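Local structure of BldN (Streptomyces venezuelae, 6DXO) at residues P60-K63 with V64-A68; Q69-A72 with A73-M77. The protein is represented here by the N-terminal part of RsbN, a membrane-bound anti-sigma factor that binds the ECF sigma factor BldN and probably keeps it from RNA polymerase. All blocks are in the same frame, centred on the assembly; numbering follows the deposited sequence.

Contact 1: residues P60-K63 with V64-A68; sequences PEVK and VVQRA
Pro-60 through Lys-63 form the first turn of helix 60-78, and their carbonyls accept i to i+4 bonds from Val-64 through Arg-67. Gln-66 N meets Val-62 O at 2.9 Å, almost straight (172° at the hydrogen), whereas Val-65 N reaches Glu-61 O in a weak bond of 3.5 Å. Val-62 and Gln-66 run side by side in the same direction. With CG1 anti to the backbone N (chi1 175°), Val-62 turns this methyl to the end of the glutamine, 3.7 Å from Gln-66 NE2, while Gln-66 CG lies 3.3 Å from Val-62 O. This helix is part of the anti-sigma chain's binding surface on the sigma factor, and the amide of Gln-66 is spent there: OE1 bonds to Tyr-19 OH and NE2 to Glu-41 O of the sigma factor chain. A leucine here, with no amide, would probably leave that hydroxyl and the carbonyl of Glu-41 without these partners. On another flank, Val-64 CG2 sits 3.4 Å from Pro-60 O, and the side chain of Glu-61, bent at chi2 (-48°), brings OE1 to 4.0 Å from the same Val-64 CG2. Lys-63 and Arg-67, one turn apart, extend their charges to the sigma factor chain, Lys-63 to its Asp-24 and Arg-67 to its Glu-13 and Asp-20.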
loop_
_atom_site.group_PDB
_atom_site.type_symbol
_atom_site.label_atom_id
_atom_site.label_comp_id
_atom_site.label_asym_id
_atom_site.label_seq_id
_atom_site.Cartn_x
_atom_site.Cartn_y
_atom_site.Cartn_z
ATOM N N PRO B 60 1.930 7.058 -6.270
ATOM C CA PRO B 60 3.240 6.387 -6.322
ATOM C C PRO B 60 4.221 6.868 -5.268
ATOM O O PRO B 60 4.875 6.038 -4.653
ATOM C CB PRO B 60 3.761 6.733 -7.716
ATOM C CG PRO B 60 2.536 6.954 -8.529
ATOM C CD PRO B 60 1.500 7.536 -7.595
ATOM N N GLU B 61 4.358 8.177 -5.058
ATOM C CA GLU B 61 5.346 8.622 -4.077
ATOM C C GLU B 61 4.958 8.294 -2.632
ATOM O O GLU B 61 5.817 8.087 -1.776
ATOM C CB GLU B 61 5.706 10.100 -4.273
ATOM C CG GLU B 61 6.431 10.350 -5.608
ATOM C CD GLU B 61 7.579 9.366 -5.871
ATOM O OE1 GLU B 61 8.553 9.365 -5.093
ATOM O OE2 GLU B 61 7.516 8.594 -6.858
ATOM N N VAL B 62 3.660 8.210 -2.366
ATOM C CA VAL B 62 3.211 7.680 -1.076
ATOM C C VAL B 62 3.585 6.194 -0.901
ATOM O O VAL B 62 4.035 5.784 0.172
ATOM C CB VAL B 62 1.704 7.879 -0.907
ATOM C CG1 VAL B 62 1.209 7.221 0.367
ATOM C CG2 VAL B 62 1.396 9.376 -0.910
ATOM N N LYS B 63 3.383 5.391 -1.939
ATOM C CA LYS B 63 3.814 3.985 -1.876
ATOM C C LYS B 63 5.292 3.844 -1.511
ATOM O O LYS B 63 5.685 2.927 -0.766
ATOM C CB LYS B 63 3.551 3.272 -3.199
ATOM C CG LYS B 63 2.094 2.983 -3.494
ATOM C CD LYS B 63 2.021 2.025 -4.683
ATOM C CE LYS B 63 0.607 1.543 -4.953
ATOM N NZ LYS B 63 0.320 0.300 -4.192
ATOM N N VAL B 64 6.137 4.708 -2.072
ATOM C CA VAL B 64 7.564 4.599 -1.772
ATOM C C VAL B 64 7.807 4.713 -0.267
ATOM O O VAL B 64 8.521 3.909 0.330
ATOM C CB VAL B 64 8.395 5.667 -2.513
ATOM C CG1 VAL B 64 9.880 5.491 -2.185
ATOM C CG2 VAL B 64 8.140 5.564 -4.008
ATOM N N VAL B 65 7.168 5.696 0.356
ATOM C CA VAL B 65 7.432 5.982 1.755
ATOM C C VAL B 65 6.808 4.911 2.641
ATOM O O VAL B 65 7.445 4.414 3.588
ATOM C CB VAL B 65 6.917 7.369 2.161
ATOM C CG1 VAL B 65 7.068 7.576 3.650
ATOM C CG2 VAL B 65 7.687 8.474 1.409
ATOM N N GLN B 66 5.581 4.524 2.319
ATOM C CA GLN B 66 4.914 3.494 3.133
ATOM C C GLN B 66 5.664 2.171 3.082
ATOM O O GLN B 66 5.833 1.507 4.100
ATOM C CB GLN B 66 3.471 3.285 2.696
ATOM C CG GLN B 66 2.620 4.539 2.891
ATOM C CD GLN B 66 1.120 4.295 2.738
ATOM O OE1 GLN B 66 0.682 3.330 2.096
ATOM N NE2 GLN B 66 0.327 5.195 3.305
ATOM N N ARG B 67 6.068 1.765 1.886
ATOM C CA ARG B 67 6.811 0.512 1.724
ATOM C C ARG B 67 8.104 0.543 2.536
ATOM O O ARG B 67 8.467 -0.445 3.183
ATOM C CB ARG B 67 7.107 0.240 0.237
ATOM C CG ARG B 67 7.631 -1.194 -0.053
ATOM C CD ARG B 67 8.156 -1.323 -1.486
ATOM N NE ARG B 67 8.194 -2.706 -1.952
ATOM C CZ ARG B 67 9.199 -3.556 -1.730
ATOM N NH1 ARG B 67 10.260 -3.165 -1.043
ATOM N NH2 ARG B 67 9.124 -4.806 -2.175
ATOM N N ALA B 68 8.815 1.666 2.475
ATOM C CA ALA B 68 10.060 1.810 3.215
ATOM C C ALA B 68 9.790 1.766 4.721
ATOM O O ALA B 68 10.519 1.120 5.476
ATOM C CB ALA B 68 10.781 3.103 2.825
#

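Contact 2: residues Q69-A72 with A73-M77; sequences QLVA and AMEAM
Ala-76 N donates to Ala-72 O at 2.8 Å, the shortest polar bond here. The Ala-76 methyl lies 3.4 Å from that same Ala-72 O, so the carbonyl meets both the N-H and the CB of the residue one turn on. Three residues earlier the pattern recurs: Ala-73 N bonds to Gln-69 O at 2.9 Å, and Ala-73 CB lies 3.4 Å from Gln-69 O. With Met-74 N bonded to Leu-70 O and Glu-75 N to Val-71 O, four consecutive i to i+4 bonds mark a regular alpha-helix in the C-terminal half of helix 60-78. Val-71 and Glu-75 carry the side-chain contact, lying alongside each other and pointing the same way. Glu-75 CG is placed beside its own backbone N (chi1 -69°), which brings it to 3.4 Å from Val-71 O; beyond CG the chain is extended, and the carboxylate passes the valine with OE2 3.8 Å from Val-71 CG1. Met-74 shares one turn with Leu-70 but leads elsewhere: CB rests 3.5 Å from Val-71 O and close to Leu-70 O, and bends at chi2 and chi3 carry SD and CE away from the 69-72 segment. Both are buried in the complex, Leu-70 packing on Tyr-19 and Met-74 on Gly-10 of the sigma factor chain. Leu-70 and Met-74 thus give the buried side an apolar character, while the sole contact between side-chain ends is methyl against carboxylate, a van der Waals touch and not a polar bond, which implies that cohesion within this turn comes mainly from the backbone bonds.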
loop_
_atom_site.group_PDB
_atom_site.type_symbol
_atom_site.label_atom_id
_atom_site.label_comp_id
_atom_site.label_asym_id
_atom_site.label_seq_id
_atom_site.Cartn_x
_atom_site.Cartn_y
_atom_site.Cartn_z
ATOM N N GLN B 69 8.723 2.432 5.157
ATOM C CA GLN B 69 8.331 2.371 6.568
ATOM C C GLN B 69 8.073 0.927 7.007
ATOM O O GLN B 69 8.429 0.536 8.118
ATOM C CB GLN B 69 7.070 3.205 6.831
ATOM C CG GLN B 69 7.298 4.709 6.978
ATOM C CD GLN B 69 6.009 5.459 7.285
ATOM O OE1 GLN B 69 5.877 6.095 8.333
ATOM N NE2 GLN B 69 5.050 5.384 6.367
ATOM N N LEU B 70 7.449 0.133 6.148
ATOM C CA LEU B 70 7.109 -1.236 6.553
ATOM C C LEU B 70 8.334 -2.155 6.584
ATOM O O LEU B 70 8.494 -2.994 7.492
ATOM C CB LEU B 70 6.049 -1.792 5.617
ATOM C CG LEU B 70 4.732 -1.045 5.789
ATOM C CD1 LEU B 70 3.871 -1.137 4.553
ATOM C CD2 LEU B 70 3.994 -1.658 7.026
ATOM N N VAL B 71 9.200 -2.000 5.595
ATOM C CA VAL B 71 10.416 -2.802 5.537
ATOM C C VAL B 71 11.306 -2.472 6.735
ATOM O O VAL B 71 11.876 -3.369 7.355
ATOM C CB VAL B 71 11.172 -2.613 4.185
ATOM C CG1 VAL B 71 12.509 -3.352 4.197
ATOM C CG2 VAL B 71 10.316 -3.130 3.037
ATOM N N ALA B 72 11.404 -1.186 7.068
ATOM C CA ALA B 72 12.158 -0.745 8.238
ATOM C C ALA B 72 11.553 -1.287 9.539
ATOM O O ALA B 72 12.272 -1.775 10.405
ATOM C CB ALA B 72 12.244 0.777 8.278
ATOM N N ALA B 73 10.232 -1.190 9.685
ATOM C CA ALA B 73 9.577 -1.721 10.882
ATOM C C ALA B 73 9.902 -3.196 11.056
ATOM O O ALA B 73 10.126 -3.658 12.173
ATOM C CB ALA B 73 8.085 -1.514 10.808
ATOM N N MET B 74 9.928 -3.936 9.951
ATOM C CA MET B 74 10.268 -5.355 9.983
ATOM C C MET B 74 11.706 -5.585 10.420
ATOM O O MET B 74 11.981 -6.438 11.273
ATOM C CB MET B 74 10.041 -6.010 8.617
ATOM C CG MET B 74 8.833 -6.935 8.551
ATOM S SD MET B 74 8.921 -8.271 9.757
ATOM C CE MET B 74 10.628 -8.780 9.587
ATOM N N GLU B 75 12.627 -4.838 9.814
ATOM C CA GLU B 75 14.033 -4.928 10.182
ATOM C C GLU B 75 14.242 -4.524 11.645
ATOM O O GLU B 75 15.118 -5.058 12.319
ATOM C CB GLU B 75 14.905 -4.099 9.222
ATOM C CG GLU B 75 14.979 -4.691 7.817
ATOM C CD GLU B 75 15.803 -3.865 6.832
ATOM O OE1 GLU B 75 16.358 -2.815 7.225
ATOM O OE2 GLU B 75 15.898 -4.277 5.654
ATOM N N ALA B 76 13.424 -3.600 12.139
ATOM C CA ALA B 76 13.484 -3.203 13.537
ATOM C C ALA B 76 12.988 -4.344 14.432
ATOM O O ALA B 76 13.486 -4.539 15.539
ATOM C CB ALA B 76 12.665 -1.939 13.776
ATOM N N MET B 77 12.008 -5.092 13.940
ATOM C CA MET B 77 11.445 -6.217 14.682
ATOM C C MET B 77 12.435 -7.374 14.767
ATOM O O MET B 77 12.414 -8.152 15.724
ATOM C CB MET B 77 10.147 -6.680 14.012
ATOM C CG MET B 77 9.308 -7.657 14.817
ATOM S SD MET B 77 7.663 -7.887 14.096
ATOM C CE MET B 77 6.958 -9.104 15.209
#

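Contacts 1 and 2 are successive parts of helix 60-78, their centres 14 Å apart; contact 1 closes at Ala-68 and contact 2 opens at Gln-69. Both lie well away from the centre of the chain, about 21 and 26 Å from it to the contact centres, and on the same side of it, so this helix lies apart from the centre of its own chain and packs on the sigma factor chain. They differ in what they offer that partner: residues 60-68 reach it with charged and amide groups, whereas residues 69-77 bring mainly packing. Tyr-19 of the sigma factor chain spans the division, bonding through its hydroxyl to Gln-66 and packing against Leu-70.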